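Side-chain contact in RNA-binding protein RO60 (Deinococcus radiodurans, PDB 2NVO), which binds small RNAs that accumulate after ultraviolet irradiation and contributes to the bacterium's resistance to that radiation: residues T153-G156 / V157-V160. Sequence-based numbering, arbitrary orientation.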
loop_
_atom_site.group_PDB
_atom_site.type_symbol
_atom_site.label_atom_id
_atom_site.label_comp_id
_atom_site.label_asym_id
_atom_site.label_seq_id
_atom_site.Cartn_x
_atom_site.Cartn_y
_atom_site.Cartn_z
ATOM N N THR A 153 26.411 16.918 0.118
ATOM C CA THR A 153 25.226 16.804 -0.723
ATOM C C THR A 153 25.564 16.413 -2.163
ATOM O O THR A 153 24.998 15.463 -2.696
ATOM C CB THR A 153 24.379 18.090 -0.692
ATOM O OG1 THR A 153 23.917 18.321 0.646
ATOM C CG2 THR A 153 23.171 17.954 -1.622
ATOM N N ARG A 154 26.484 17.139 -2.797
ATOM C CA ARG A 154 26.889 16.786 -4.154
ATOM C C ARG A 154 27.331 15.330 -4.220
ATOM O O ARG A 154 26.807 14.550 -5.010
ATOM C CB ARG A 154 28.007 17.701 -4.657
ATOM C CG ARG A 154 27.527 19.069 -5.074
ATOM C CD ARG A 154 28.686 20.034 -5.271
ATOM N NE ARG A 154 29.362 20.336 -4.011
ATOM C CZ ARG A 154 30.519 20.987 -3.918
ATOM N NH1 ARG A 154 31.139 21.400 -5.019
ATOM N NH2 ARG A 154 31.057 21.219 -2.726
ATOM N N ARG A 155 28.297 14.974 -3.377
ATOM C CA ARG A 155 28.796 13.604 -3.318
ATOM C C ARG A 155 27.693 12.589 -3.011
ATOM O O ARG A 155 27.568 11.583 -3.697
ATOM C CB ARG A 155 29.932 13.477 -2.291
ATOM C CG ARG A 155 31.291 13.919 -2.824
ATOM C CD ARG A 155 31.549 13.295 -4.191
ATOM N NE ARG A 155 31.101 11.904 -4.231
ATOM C CZ ARG A 155 30.898 11.210 -5.349
ATOM N NH1 ARG A 155 30.476 9.954 -5.288
ATOM N NH2 ARG A 155 31.108 11.777 -6.530
ATOM N N GLY A 156 26.897 12.864 -1.985
ATOM C CA GLY A 156 25.828 11.961 -1.582
ATOM C C GLY A 156 24.821 11.654 -2.678
ATOM O O GLY A 156 24.423 10.511 -2.858
ATOM N N VAL A 157 24.403 12.678 -3.414
ATOM C CA VAL A 157 23.506 12.470 -4.541
ATOM C C VAL A 157 24.235 11.768 -5.691
ATOM O O VAL A 157 23.720 10.806 -6.276
ATOM C CB VAL A 157 22.889 13.798 -5.026
ATOM C CG1 VAL A 157 22.011 13.569 -6.250
ATOM C CG2 VAL A 157 22.094 14.465 -3.902
ATOM N N ALA A 158 25.441 12.233 -6.006
ATOM C CA ALA A 158 26.236 11.601 -7.059
ATOM C C ALA A 158 26.440 10.116 -6.774
ATOM O O ALA A 158 26.387 9.287 -7.679
ATOM C CB ALA A 158 27.593 12.302 -7.224
ATOM N N ASN A 159 26.678 9.780 -5.513
ATOM C CA ASN A 159 26.906 8.386 -5.139
ATOM C C ASN A 159 25.710 7.500 -5.493
ATOM O O ASN A 159 25.867 6.331 -5.855
ATOM C CB ASN A 159 27.262 8.279 -3.664
ATOM C CG ASN A 159 27.579 6.858 -3.238
ATOM O OD1 ASN A 159 28.390 6.157 -3.865
ATOM N ND2 ASN A 159 26.940 6.424 -2.167
ATOM N N VAL A 160 24.513 8.076 -5.431
ATOM C CA VAL A 160 23.312 7.354 -5.812
ATOM C C VAL A 160 23.373 6.892 -7.265
ATOM O O VAL A 160 23.083 5.734 -7.562
ATOM C CB VAL A 160 22.029 8.195 -5.576
ATOM C CG1 VAL A 160 20.817 7.474 -6.141
ATOM C CG2 VAL A 160 21.848 8.446 -4.100
HETATM O O HOH W 1 25.079 8.386 -1.284
#
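Arg-155 folds over Ala-158 one turn further along the same alpha-helix, its NH1 coming alongside the Asn-159 backbone, a local contact within helix 151-163 of the horseshoe of HEAT-like repeats that forms the TROVE domain. Three successive i to i+4 backbone bonds build the turn; that from Val-157 N to Thr-153 O is 2.9 Å long and nearly straight, at 171°. Bends at chi2 (-48°) and chi3 (-41°) turn the arginine chain along the helix, laying one face of its guanidinium over the Ala-158 methyl, with NH2 3.6 Å from CB. A small alanine suits this place, since its methyl lets the flat group lie close to the backbone. NH1 forms a salt bridge with Glu-162, further along the same helix, which helps hold the guanidinium there. Val-157, a beta-branched hydrophobic residue suited to the buried side, packs against Trp-123 of helix 116-129 and Leu-140 of helix 133-143, while Thr-153 also packs on Trp-123. Val-160 N makes a weak bond to Val-157 O. Partly exposed Asn-159 offers an amide N-H to a water, which donates to Gly-156 O at 2.7 Å and accepts from Asn-159 ND2 at 2.8 Å.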